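Local structure of protein CT_858 (Chlamydia trachomatis, 3DOR) at residues G294-P299 with L334-T339; G344-L349 with F466-F471; E362-R367 with P473-D478. The protein is a secreted chlamydial protease that probably acts as a serine-type endopeptidase, cutting peptide bonds within proteins. All blocks are in the same frame, centred on the assembly; numbering follows the deposited sequence.

Interaction 1 (G294-P299 with L334-T339); sequences GFLRIP and LIIDQT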
ATOM      1  N   GLY B 294      13.280  19.393 -34.189  1.00 24.75           N
ATOM      2  CA  GLY B 294      12.881  19.473 -32.799  1.00 24.12           C
ATOM      3  C   GLY B 294      13.699  18.536 -31.936  1.00 24.49           C
ATOM      4  O   GLY B 294      14.199  17.508 -32.412  1.00 24.61           O
ATOM      5  N   PHE B 295      13.867  18.914 -30.671  1.00 25.06           N
ATOM      6  CA  PHE B 295      14.580  18.105 -29.694  1.00 23.64           C
ATOM      7  C   PHE B 295      13.698  18.056 -28.449  1.00 24.92           C
ATOM      8  O   PHE B 295      13.246  19.089 -27.943  1.00 23.57           O
ATOM      9  CB  PHE B 295      15.935  18.701 -29.318  1.00 23.77           C
ATOM     10  CG  PHE B 295      16.666  17.904 -28.245  1.00 26.02           C
ATOM     11  CD1 PHE B 295      17.547  16.881 -28.590  1.00 26.17           C
ATOM     12  CD2 PHE B 295      16.429  18.147 -26.893  1.00 24.94           C
ATOM     13  CE1 PHE B 295      18.182  16.113 -27.607  1.00 25.18           C
ATOM     14  CE2 PHE B 295      17.057  17.385 -25.902  1.00 26.60           C
ATOM     15  CZ  PHE B 295      17.934  16.366 -26.259  1.00 27.17           C
ATOM     16  N   LEU B 296      13.454  16.849 -27.968  1.00 24.15           N
ATOM     17  CA  LEU B 296      12.617  16.642 -26.799  1.00 25.28           C
ATOM     18  C   LEU B 296      13.228  15.531 -25.955  1.00 24.37           C
ATOM     19  O   LEU B 296      13.626  14.507 -26.486  1.00 24.24           O
ATOM     20  CB  LEU B 296      11.210  16.230 -27.246  1.00 24.87           C
ATOM     21  CG  LEU B 296      10.140  15.847 -26.214  1.00 28.12           C
ATOM     22  CD1 LEU B 296      10.459  14.502 -25.600  1.00 33.64           C
ATOM     23  CD2 LEU B 296      10.056  16.909 -25.139  1.00 26.59           C
ATOM     24  N   ARG B 297      13.327  15.736 -24.646  1.00 24.56           N
ATOM     25  CA  ARG B 297      13.852  14.680 -23.781  1.00 24.23           C
ATOM     26  C   ARG B 297      12.704  14.154 -22.923  1.00 23.00           C
ATOM     27  O   ARG B 297      11.966  14.945 -22.327  1.00 25.51           O
ATOM     28  CB  ARG B 297      14.980  15.207 -22.877  1.00 23.61           C
ATOM     29  CG  ARG B 297      15.463  14.180 -21.839  1.00 24.78           C
ATOM     30  CD  ARG B 297      16.694  14.628 -21.022  1.00 22.43           C
ATOM     31  NE  ARG B 297      16.840  13.763 -19.852  1.00 24.80           N
ATOM     32  CZ  ARG B 297      17.123  12.461 -19.914  1.00 24.78           C
ATOM     33  NH1 ARG B 297      17.320  11.863 -21.085  1.00 25.12           N
ATOM     34  NH2 ARG B 297      17.134  11.734 -18.810  1.00 23.77           N
ATOM     35  N   ILE B 298      12.508  12.835 -22.909  1.00 19.56           N
ATOM     36  CA  ILE B 298      11.472  12.223 -22.065  1.00 20.92           C
ATOM     37  C   ILE B 298      12.343  11.642 -20.957  1.00 21.81           C
ATOM     38  O   ILE B 298      13.040  10.651 -21.167  1.00 23.67           O
ATOM     39  CB  ILE B 298      10.703  11.092 -22.807  1.00 20.07           C
ATOM     40  CG1 ILE B 298       9.948  11.665 -24.007  1.00 18.27           C
ATOM     41  CG2 ILE B 298       9.712  10.421 -21.863  1.00 17.05           C
ATOM     42  CD1 ILE B 298       9.180  10.606 -24.820  1.00 19.70           C
ATOM     43  N   PRO B 299      12.318  12.253 -19.762  1.00 23.10           N
ATOM     44  CA  PRO B 299      13.133  11.802 -18.631  1.00 22.45           C
ATOM     45  C   PRO B 299      12.672  10.591 -17.826  1.00 24.45           C
ATOM     46  O   PRO B 299      13.501   9.823 -17.316  1.00 25.18           O
ATOM     47  CB  PRO B 299      13.241  13.070 -17.784  1.00 21.88           C
ATOM     48  CG  PRO B 299      11.859  13.636 -17.901  1.00 22.60           C
ATOM     49  CD  PRO B 299      11.488  13.415 -19.376  1.00 23.94           C
ATOM     50  N   LEU B 334      12.139  15.092 -35.642  1.00 22.98           N
ATOM     51  CA  LEU B 334      12.178  15.236 -34.198  1.00 21.57           C
ATOM     52  C   LEU B 334      13.159  14.262 -33.549  1.00 23.12           C
ATOM     53  O   LEU B 334      13.129  13.059 -33.822  1.00 22.60           O
ATOM     54  CB  LEU B 334      10.781  14.960 -33.634  1.00 22.83           C
ATOM     55  CG  LEU B 334      10.270  15.457 -32.270  1.00 27.77           C
ATOM     56  CD1 LEU B 334       9.479  14.330 -31.638  1.00 26.45           C
ATOM     57  CD2 LEU B 334      11.375  15.917 -31.348  1.00 24.07           C
ATOM     58  N   ILE B 335      14.017  14.786 -32.683  1.00 21.43           N
ATOM     59  CA  ILE B 335      14.948  13.950 -31.950  1.00 21.34           C
ATOM     60  C   ILE B 335      14.399  13.823 -30.532  1.00 22.52           C
ATOM     61  O   ILE B 335      14.101  14.829 -29.878  1.00 24.43           O
ATOM     62  CB  ILE B 335      16.353  14.570 -31.874  1.00 21.82           C
ATOM     63  CG1 ILE B 335      16.979  14.635 -33.277  1.00 20.48           C
ATOM     64  CG2 ILE B 335      17.237  13.731 -30.945  1.00 22.72           C
ATOM     65  CD1 ILE B 335      18.287  15.395 -33.316  1.00 21.42           C
ATOM     66  N   ILE B 336      14.244  12.589 -30.064  1.00 21.60           N
ATOM     67  CA  ILE B 336      13.752  12.342 -28.714  1.00 19.05           C
ATOM     68  C   ILE B 336      14.870  11.709 -27.894  1.00 20.62           C
ATOM     69  O   ILE B 336      15.313  10.588 -28.190  1.00 19.41           O
ATOM     70  CB  ILE B 336      12.525  11.392 -28.731  1.00 21.08           C
ATOM     71  CG1 ILE B 336      11.339  12.084 -29.409  1.00 18.98           C
ATOM     72  CG2 ILE B 336      12.155  10.967 -27.299  1.00 18.86           C
ATOM     73  CD1 ILE B 336      10.097  11.216 -29.496  1.00 23.11           C
ATOM     74  N   ASP B 337      15.346  12.427 -26.883  1.00 19.63           N
ATOM     75  CA  ASP B 337      16.394  11.894 -26.029  1.00 20.74           C
ATOM     76  C   ASP B 337      15.691  11.136 -24.911  1.00 22.37           C
ATOM     77  O   ASP B 337      15.023  11.732 -24.074  1.00 21.55           O
ATOM     78  CB  ASP B 337      17.244  13.017 -25.433  1.00 22.26           C
ATOM     79  CG  ASP B 337      18.204  12.513 -24.359  1.00 23.72           C
ATOM     80  OD1 ASP B 337      18.756  13.352 -23.618  1.00 20.88           O
ATOM     81  OD2 ASP B 337      18.402  11.277 -24.261  1.00 22.06           O
ATOM     82  N   GLN B 338      15.833   9.819 -24.901  1.00 23.12           N
ATOM     83  CA  GLN B 338      15.185   9.023 -23.877  1.00 23.36           C
ATOM     84  C   GLN B 338      16.197   8.261 -23.013  1.00 24.10           C
ATOM     85  O   GLN B 338      15.831   7.313 -22.319  1.00 21.92           O
ATOM     86  CB  GLN B 338      14.222   8.038 -24.536  1.00 23.60           C
ATOM     87  CG  GLN B 338      13.232   7.464 -23.582  1.00 24.49           C
ATOM     88  CD  GLN B 338      13.027   5.981 -23.763  1.00 24.20           C
ATOM     89  OE1 GLN B 338      11.931   5.482 -23.536  1.00 26.94           O
ATOM     90  NE2 GLN B 338      14.082   5.263 -24.147  1.00 23.90           N
ATOM     91  N   THR B 339      17.464   8.672 -23.064  1.00 23.96           N
ATOM     92  CA  THR B 339      18.518   8.022 -22.277  1.00 23.73           C
ATOM     93  C   THR B 339      18.326   8.224 -20.772  1.00 24.74           C
ATOM     94  O   THR B 339      17.617   9.136 -20.355  1.00 23.24           O
ATOM     95  CB  THR B 339      19.906   8.576 -22.650  1.00 22.77           C
ATOM     96  OG1 THR B 339      19.926   9.997 -22.454  1.00 24.02           O
ATOM     97  CG2 THR B 339      20.227   8.279 -24.104  1.00 20.43           C
TER
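Arg297 and Asp337 run alongside each other at the ends of two parallel strands. Arg297 NH1 lies 3.3 Å from Asp337 OD1 in a salt bridge, with the guanidinium and carboxylate planes turned 46° apart. Arg297 also grips the backbone beyond: Arg297 NH1 and NH2 both donate, end-on, to Thr339 O, NH1 at 2.8 Å and NH2 at 3.1 Å. That oxygen lies in the guanidinium plane. The Arg297 chain runs extended from CG to NE, with CG opposite the backbone N (chi1 174°), which carries the charged end past the end of strand 333-337 to Thr339. Asp337 shapes the turn being gripped. Its OD2 accepts from Thr339 N, an Asx turn, and uses its syn lone pair for Thr339 OG1 at 2.7 Å. Arg297 NE and NH2 have further acceptors in Ser257 O and Asn340 O.

On the same face of the sheet, Phe295 CZ touches Asp337 CB at 3.5 Å, and Phe295 CD1 meets Ile335 CG2 at 3.9 Å. The ring of Tyr279 lies against Phe295. Leu296, Leu334 and Ile336 project from the other face. Leu296 and Leu334 pack on Phe327 of helix 316-330, and Ile336 packs on Phe472 of helix 468-478.

Backbone bonds hold the register. Leu296 uses both its N and its O, to Ile335 O and from Asp337 N, and Ile298 N donates to Asp337 O. Strand 290-297, helix 316-330 and strand 333-337 form a beta-alpha-beta crossover within the mixed sheet of the S41 peptidase domain.

Interaction 2 (G344-L349 with F466-F471); sequences GSVLYL and FSCADF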
ATOM      1  N   GLY B 344       8.415   3.543 -15.756  1.00 26.54           N
ATOM      2  CA  GLY B 344       7.326   4.124 -14.995  1.00 26.82           C
ATOM      3  C   GLY B 344       5.952   3.546 -15.264  1.00 27.85           C
ATOM      4  O   GLY B 344       5.743   2.334 -15.153  1.00 27.70           O
ATOM      5  N   SER B 345       5.018   4.423 -15.624  1.00 27.16           N
ATOM      6  CA  SER B 345       3.634   4.042 -15.887  1.00 26.84           C
ATOM      7  C   SER B 345       3.367   3.675 -17.339  1.00 27.70           C
ATOM      8  O   SER B 345       3.606   4.474 -18.252  1.00 28.99           O
ATOM      9  CB  SER B 345       2.692   5.181 -15.459  1.00 26.98           C
ATOM     10  OG  SER B 345       1.338   4.881 -15.776  1.00 26.21           O
ATOM     11  N   VAL B 346       2.849   2.466 -17.543  1.00 26.16           N
ATOM     12  CA  VAL B 346       2.534   1.959 -18.867  1.00 27.81           C
ATOM     13  C   VAL B 346       1.474   2.809 -19.595  1.00 27.01           C
ATOM     14  O   VAL B 346       1.593   3.084 -20.796  1.00 24.61           O
ATOM     15  CB  VAL B 346       2.023   0.493 -18.788  1.00 28.85           C
ATOM     16  CG1 VAL B 346       1.776  -0.046 -20.186  1.00 30.66           C
ATOM     17  CG2 VAL B 346       3.045  -0.388 -18.072  1.00 31.94           C
ATOM     18  N   LEU B 347       0.434   3.215 -18.876  1.00 26.00           N
ATOM     19  CA  LEU B 347      -0.626   4.006 -19.496  1.00 25.27           C
ATOM     20  C   LEU B 347      -0.101   5.366 -19.958  1.00 24.16           C
ATOM     21  O   LEU B 347      -0.500   5.867 -21.012  1.00 23.54           O
ATOM     22  CB  LEU B 347      -1.803   4.179 -18.528  1.00 25.26           C
ATOM     23  CG  LEU B 347      -2.604   2.905 -18.187  1.00 27.35           C
ATOM     24  CD1 LEU B 347      -3.524   3.190 -17.006  1.00 24.48           C
ATOM     25  CD2 LEU B 347      -3.406   2.431 -19.403  1.00 23.81           C
ATOM     26  N   TYR B 348       0.796   5.954 -19.173  1.00 21.51           N
ATOM     27  CA  TYR B 348       1.386   7.245 -19.520  1.00 21.85           C
ATOM     28  C   TYR B 348       2.294   7.071 -20.740  1.00 22.49           C
ATOM     29  O   TYR B 348       2.310   7.903 -21.648  1.00 21.55           O
ATOM     30  CB  TYR B 348       2.187   7.785 -18.343  1.00 22.72           C
ATOM     31  CG  TYR B 348       2.952   9.057 -18.648  1.00 24.91           C
ATOM     32  CD1 TYR B 348       2.280  10.257 -18.912  1.00 22.90           C
ATOM     33  CD2 TYR B 348       4.348   9.069 -18.632  1.00 22.36           C
ATOM     34  CE1 TYR B 348       2.985  11.441 -19.144  1.00 24.62           C
ATOM     35  CE2 TYR B 348       5.065  10.244 -18.861  1.00 24.47           C
ATOM     36  CZ  TYR B 348       4.378  11.429 -19.112  1.00 24.67           C
ATOM     37  OH  TYR B 348       5.077  12.598 -19.291  1.00 22.87           O
ATOM     38  N   LEU B 349       3.056   5.980 -20.741  1.00 24.69           N
ATOM     39  CA  LEU B 349       3.937   5.644 -21.852  1.00 23.00           C
ATOM     40  C   LEU B 349       3.064   5.551 -23.105  1.00 23.94           C
ATOM     41  O   LEU B 349       3.423   6.070 -24.163  1.00 23.14           O
ATOM     42  CB  LEU B 349       4.626   4.294 -21.580  1.00 25.13           C
ATOM     43  CG  LEU B 349       5.424   3.520 -22.654  1.00 26.81           C
ATOM     44  CD1 LEU B 349       4.477   2.887 -23.603  1.00 30.96           C
ATOM     45  CD2 LEU B 349       6.392   4.425 -23.405  1.00 23.81           C
ATOM     46  N   PHE B 466      15.159   1.581 -18.662  1.00 23.31           N
ATOM     47  CA  PHE B 466      14.480   0.414 -18.086  1.00 24.15           C
ATOM     48  C   PHE B 466      12.959   0.422 -18.274  1.00 25.71           C
ATOM     49  O   PHE B 466      12.355   1.479 -18.427  1.00 23.65           O
ATOM     50  CB  PHE B 466      14.782   0.325 -16.584  1.00 22.62           C
ATOM     51  CG  PHE B 466      16.248   0.475 -16.236  1.00 24.44           C
ATOM     52  CD1 PHE B 466      16.843   1.730 -16.207  1.00 22.19           C
ATOM     53  CD2 PHE B 466      17.029  -0.647 -15.928  1.00 23.58           C
ATOM     54  CE1 PHE B 466      18.197   1.881 -15.874  1.00 25.99           C
ATOM     55  CE2 PHE B 466      18.388  -0.513 -15.595  1.00 25.27           C
ATOM     56  CZ  PHE B 466      18.973   0.760 -15.568  1.00 26.34           C
ATOM     57  N   SER B 467      12.362  -0.769 -18.224  1.00 27.86           N
ATOM     58  CA  SER B 467      10.914  -0.988 -18.382  1.00 27.59           C
ATOM     59  C   SER B 467      10.243  -0.147 -19.466  1.00 26.84           C
ATOM     60  O   SER B 467      10.441  -0.412 -20.656  1.00 27.04           O
ATOM     61  CB  SER B 467      10.182  -0.813 -17.036  1.00 30.54           C
ATOM     62  OG  SER B 467      10.493   0.419 -16.412  1.00 38.60           O
ATOM     63  N   CYS B 468       9.437   0.845 -19.092  1.00 23.31           N
ATOM     64  CA  CYS B 468       8.799   1.656 -20.126  1.00 23.90           C
ATOM     65  C   CYS B 468       9.836   2.270 -21.066  1.00 21.80           C
ATOM     66  O   CYS B 468       9.538   2.486 -22.237  1.00 21.74           O
ATOM     67  CB  CYS B 468       7.918   2.748 -19.507  1.00 25.06           C
ATOM     68  SG  CYS B 468       6.405   2.093 -18.740  1.00 30.53           S
ATOM     69  N   ALA B 469      11.043   2.540 -20.559  1.00 20.97           N
ATOM     70  CA  ALA B 469      12.123   3.104 -21.390  1.00 20.64           C
ATOM     71  C   ALA B 469      12.734   2.008 -22.283  1.00 22.21           C
ATOM     72  O   ALA B 469      13.531   2.293 -23.197  1.00 19.88           O
ATOM     73  CB  ALA B 469      13.192   3.756 -20.521  1.00 18.94           C
ATOM     74  N   ASP B 470      12.381   0.753 -21.985  1.00 23.80           N
ATOM     75  CA  ASP B 470      12.777  -0.379 -22.822  1.00 23.30           C
ATOM     76  C   ASP B 470      11.670  -0.393 -23.894  1.00 23.68           C
ATOM     77  O   ASP B 470      11.938  -0.452 -25.093  1.00 22.81           O
ATOM     78  CB  ASP B 470      12.677  -1.736 -22.085  1.00 25.26           C
ATOM     79  CG  ASP B 470      13.934  -2.103 -21.310  1.00 27.35           C
ATOM     80  OD1 ASP B 470      15.032  -2.106 -21.907  1.00 26.25           O
ATOM     81  OD2 ASP B 470      13.814  -2.410 -20.102  1.00 26.06           O
ATOM     82  N   PHE B 471      10.421  -0.332 -23.428  1.00 23.12           N
ATOM     83  CA  PHE B 471       9.236  -0.396 -24.298  1.00 24.72           C
ATOM     84  C   PHE B 471       9.055   0.714 -25.340  1.00 24.07           C
ATOM     85  O   PHE B 471       8.640   0.441 -26.479  1.00 22.91           O
ATOM     86  CB  PHE B 471       7.957  -0.465 -23.444  1.00 26.56           C
ATOM     87  CG  PHE B 471       7.943  -1.593 -22.436  1.00 31.35           C
ATOM     88  CD1 PHE B 471       7.110  -1.522 -21.311  1.00 35.79           C
ATOM     89  CD2 PHE B 471       8.757  -2.714 -22.597  1.00 33.43           C
ATOM     90  CE1 PHE B 471       7.093  -2.562 -20.353  1.00 37.39           C
ATOM     91  CE2 PHE B 471       8.751  -3.752 -21.658  1.00 34.84           C
ATOM     92  CZ  PHE B 471       7.918  -3.676 -20.531  1.00 36.64           C
TER
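This is van der Waals packing between the starts of helices 346-354 and 468-478, built on the thiol of Cys468. Its centre lies about 9 Å from the centre of the folded chain. Cys468 SG lies 3.7 Å from Gly344 O and 4.0 Å from Leu349 CB. It also touches the backbone of Ser345 and Val346, and Val346 CG2 adds a looser apolar contact. The thiol is thus set against the residues leading into helix 346-354 and its first turn. Leu349 comes from that same first turn, and its CD2 is 3.9 Å from Cys468 O.

Ser467, at the N-cap position of helix 468-478, approaches more lightly: Ser467 OG is 3.8 Å from Gly344 N. The hydroxyl lies between the backbone N and the carbonyl carbon (chi1 52°) and gives a weak bond to Phe466 O. Positive phi (41°) marks a sharp backbone turn here. A serine at a helix start, with its side chain touching His73, is consistent with a serine-peptidase active site.

Ser345 OG turns the other way, to Glu403. Tyr301 packs on Cys468, and Gln338, just past strand 333-337, bonds to Ala469 O. Tyr348 packs on Trp303 and on helix 316-330.

Interaction 3 (E362-R367 with P473-D478); sequences ELPKHR and PVVLKD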
ATOM      1  N   GLU B 362       1.443  -1.569 -33.194  1.00 30.44           N
ATOM      2  CA  GLU B 362       1.304  -2.867 -32.538  1.00 32.23           C
ATOM      3  C   GLU B 362       2.090  -2.851 -31.236  1.00 30.24           C
ATOM      4  O   GLU B 362       3.189  -2.316 -31.186  1.00 29.27           O
ATOM      5  CB  GLU B 362       1.845  -3.981 -33.439  1.00 35.17           C
ATOM      6  CG  GLU B 362       0.789  -4.702 -34.252  1.00 45.61           C
ATOM      7  CD  GLU B 362      -0.172  -5.487 -33.379  1.00 48.71           C
ATOM      8  OE1 GLU B 362       0.307  -6.309 -32.570  1.00 52.58           O
ATOM      9  OE2 GLU B 362      -1.399  -5.284 -33.502  1.00 50.60           O
ATOM     10  N   LEU B 363       1.527  -3.439 -30.186  1.00 28.97           N
ATOM     11  CA  LEU B 363       2.195  -3.478 -28.896  1.00 26.97           C
ATOM     12  C   LEU B 363       2.630  -4.881 -28.523  1.00 27.91           C
ATOM     13  O   LEU B 363       1.960  -5.854 -28.856  1.00 31.66           O
ATOM     14  CB  LEU B 363       1.261  -2.964 -27.795  1.00 24.50           C
ATOM     15  CG  LEU B 363       0.941  -1.464 -27.773  1.00 24.40           C
ATOM     16  CD1 LEU B 363      -0.317  -1.190 -26.949  1.00 22.95           C
ATOM     17  CD2 LEU B 363       2.141  -0.726 -27.192  1.00 19.55           C
ATOM     18  N   PRO B 364       3.778  -5.006 -27.845  1.00 27.51           N
ATOM     19  CA  PRO B 364       4.230  -6.335 -27.440  1.00 27.72           C
ATOM     20  C   PRO B 364       3.288  -6.792 -26.314  1.00 28.90           C
ATOM     21  O   PRO B 364       2.786  -5.965 -25.546  1.00 28.84           O
ATOM     22  CB  PRO B 364       5.653  -6.081 -26.947  1.00 27.42           C
ATOM     23  CG  PRO B 364       5.626  -4.651 -26.512  1.00 28.07           C
ATOM     24  CD  PRO B 364       4.813  -3.992 -27.583  1.00 26.90           C
ATOM     25  N   LYS B 365       3.056  -8.096 -26.219  1.00 26.23           N
ATOM     26  CA  LYS B 365       2.165  -8.647 -25.204  1.00 26.85           C
ATOM     27  C   LYS B 365       2.960  -9.163 -24.022  1.00 26.28           C
ATOM     28  O   LYS B 365       4.179  -9.256 -24.092  1.00 25.60           O
ATOM     29  CB  LYS B 365       1.323  -9.780 -25.800  1.00 26.21           C
ATOM     30  CG  LYS B 365       0.368  -9.314 -26.887  1.00 29.23           C
ATOM     31  CD  LYS B 365      -0.455 -10.476 -27.426  1.00 33.83           C
ATOM     32  CE  LYS B 365      -1.443 -10.007 -28.493  1.00 36.16           C
ATOM     33  NZ  LYS B 365      -0.744  -9.451 -29.686  1.00 37.51           N
ATOM     34  N   HIS B 366       2.268  -9.505 -22.941  1.00 25.24           N
ATOM     35  CA  HIS B 366       2.940  -9.993 -21.740  1.00 28.10           C
ATOM     36  C   HIS B 366       2.513 -11.388 -21.268  1.00 27.82           C
ATOM     37  O   HIS B 366       1.323 -11.700 -21.248  1.00 27.78           O
ATOM     38  CB  HIS B 366       2.718  -9.008 -20.592  1.00 26.82           C
ATOM     39  CG  HIS B 366       3.521  -7.750 -20.703  1.00 29.65           C
ATOM     40  ND1 HIS B 366       4.424  -7.358 -19.735  1.00 27.85           N
ATOM     41  CD2 HIS B 366       3.545  -6.785 -21.652  1.00 28.83           C
ATOM     42  CE1 HIS B 366       4.967  -6.208 -20.084  1.00 30.30           C
ATOM     43  NE2 HIS B 366       4.452  -5.836 -21.245  1.00 30.21           N
ATOM     44  N   ARG B 367       3.488 -12.215 -20.896  1.00 28.95           N
ATOM     45  CA  ARG B 367       3.212 -13.560 -20.364  1.00 31.30           C
ATOM     46  C   ARG B 367       3.134 -13.291 -18.857  1.00 30.26           C
ATOM     47  O   ARG B 367       4.105 -12.823 -18.258  1.00 29.80           O
ATOM     48  CB  ARG B 367       4.374 -14.530 -20.636  1.00 31.66           C
ATOM     49  CG  ARG B 367       4.849 -14.659 -22.081  1.00 35.51           C
ATOM     50  CD  ARG B 367       4.124 -15.732 -22.865  1.00 38.32           C
ATOM     51  NE  ARG B 367       4.051 -17.022 -22.172  1.00 36.99           N
ATOM     52  CZ  ARG B 367       4.936 -18.010 -22.269  1.00 36.83           C
ATOM     53  NH1 ARG B 367       6.010 -17.888 -23.039  1.00 35.70           N
ATOM     54  NH2 ARG B 367       4.728 -19.142 -21.602  1.00 34.93           N
ATOM     55  N   PRO B 473      11.226   2.588 -27.159  1.00 23.96           N
ATOM     56  CA  PRO B 473      11.901   2.347 -28.440  1.00 22.87           C
ATOM     57  C   PRO B 473      11.502   1.048 -29.141  1.00 23.02           C
ATOM     58  O   PRO B 473      11.476   0.990 -30.371  1.00 23.25           O
ATOM     59  CB  PRO B 473      13.382   2.377 -28.062  1.00 20.26           C
ATOM     60  CG  PRO B 473      13.380   1.849 -26.667  1.00 22.77           C
ATOM     61  CD  PRO B 473      12.195   2.576 -26.048  1.00 24.13           C
ATOM     62  N   VAL B 474      11.171   0.013 -28.376  1.00 22.22           N
ATOM     63  CA  VAL B 474      10.801  -1.252 -29.001  1.00 23.63           C
ATOM     64  C   VAL B 474       9.519  -1.118 -29.826  1.00 24.28           C
ATOM     65  O   VAL B 474       9.418  -1.676 -30.924  1.00 24.15           O
ATOM     66  CB  VAL B 474      10.674  -2.415 -27.945  1.00 25.22           C
ATOM     67  CG1 VAL B 474       9.268  -2.486 -27.346  1.00 22.26           C
ATOM     68  CG2 VAL B 474      11.045  -3.730 -28.606  1.00 24.84           C
ATOM     69  N   VAL B 475       8.553  -0.357 -29.320  1.00 24.99           N
ATOM     70  CA  VAL B 475       7.296  -0.147 -30.037  1.00 22.32           C
ATOM     71  C   VAL B 475       7.555   0.641 -31.319  1.00 22.47           C
ATOM     72  O   VAL B 475       7.052   0.296 -32.390  1.00 21.94           O
ATOM     73  CB  VAL B 475       6.267   0.637 -29.176  1.00 22.74           C
ATOM     74  CG1 VAL B 475       5.040   0.982 -30.018  1.00 20.83           C
ATOM     75  CG2 VAL B 475       5.841  -0.205 -27.965  1.00 22.01           C
ATOM     76  N   LEU B 476       8.343   1.702 -31.205  1.00 21.68           N
ATOM     77  CA  LEU B 476       8.674   2.536 -32.358  1.00 20.85           C
ATOM     78  C   LEU B 476       9.559   1.799 -33.372  1.00 22.72           C
ATOM     79  O   LEU B 476       9.460   2.031 -34.587  1.00 21.41           O
ATOM     80  CB  LEU B 476       9.362   3.824 -31.885  1.00 18.27           C
ATOM     81  CG  LEU B 476       8.466   4.730 -31.016  1.00 21.67           C
ATOM     82  CD1 LEU B 476       9.216   5.980 -30.518  1.00 18.33           C
ATOM     83  CD2 LEU B 476       7.257   5.126 -31.841  1.00 19.88           C
ATOM     84  N   LYS B 477      10.428   0.921 -32.876  1.00 23.18           N
ATOM     85  CA  LYS B 477      11.313   0.166 -33.759  1.00 23.96           C
ATOM     86  C   LYS B 477      10.552  -0.938 -34.484  1.00 25.26           C
ATOM     87  O   LYS B 477      10.599  -1.020 -35.709  1.00 26.73           O
ATOM     88  CB  LYS B 477      12.466  -0.454 -32.969  1.00 21.40           C
ATOM     89  CG  LYS B 477      13.569  -1.071 -33.838  1.00 21.27           C
ATOM     90  CD  LYS B 477      14.790  -1.411 -32.977  1.00 22.02           C
ATOM     91  CE  LYS B 477      16.043  -1.661 -33.819  1.00 22.35           C
ATOM     92  NZ  LYS B 477      15.938  -2.863 -34.702  1.00 22.47           N
ATOM     93  N   ASP B 478       9.839  -1.773 -33.728  1.00 24.49           N
ATOM     94  CA  ASP B 478       9.098  -2.888 -34.317  1.00 25.38           C
ATOM     95  C   ASP B 478       7.932  -2.486 -35.227  1.00 25.53           C
ATOM     96  O   ASP B 478       7.432  -3.306 -35.992  1.00 22.97           O
ATOM     97  CB  ASP B 478       8.626  -3.851 -33.209  1.00 24.42           C
ATOM     98  CG  ASP B 478       9.791  -4.566 -32.523  1.00 25.93           C
ATOM     99  OD1 ASP B 478      10.950  -4.348 -32.934  1.00 25.79           O
ATOM    100  OD2 ASP B 478       9.565  -5.349 -31.576  1.00 28.67           O
TER
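The Pro364 ring lies against Val474 and Val475 of helix 468-478, and it does so with its CD and CG atoms. The first side-chain bond of Pro364 points toward the helix. Pro364 CD lies 3.9 Å from Val475 CG2, and the two side chains cross at about a right angle. Pro364 CG makes a looser contact with Val474 CG1 at 4.3 Å.

Val475 is the residue around which the contact is built. Its CG2 methyl also meets Leu363 CD2 at 3.8 Å, so one methyl touches both Leu363 and Pro364. Val475 CG1, set opposite the backbone N (chi1 173°), lies 4.0 Å from Glu362 O. Leu363 starts off away from the helix, yet its CD2 branch returns to make the touch. The contact is small and apolar, with 146 Å² buried between the two segments, both sides summed.

A polar link comes from just past the helix end: Asn479 accepts from Glu362 N and donates to Val475 O, tying the two parts together. Leu363 also packs on Tyr350 of helix 346-354, and Leu476 on Leu353 of the same helix. Further along strand 361-368, which pairs with strand 507-518, Arg367 NH2 bonds to Gln205 O of the second subunit.

Overall arrangement
All three contacts lie within the S41 peptidase range. Interaction 1 comes first along the chain and closes before the others open. The segments of interactions 2 and 3 alternate, because helix 346-354 leads into strand 361-368 and both contacts use helix 468-478. Centres of interactions 2 and 3 are about 11 Å apart; interaction 1 is about 15 Å from interaction 2 and 19 Å from interaction 3. Gln338, just past a strand of the mixed sheet, touches Ala469 and Pro473 of helix 468-478. Phe471 of that helix packs on His366 in strand 361-368 of an antiparallel sheet, so the helix contacts elements of both sheets.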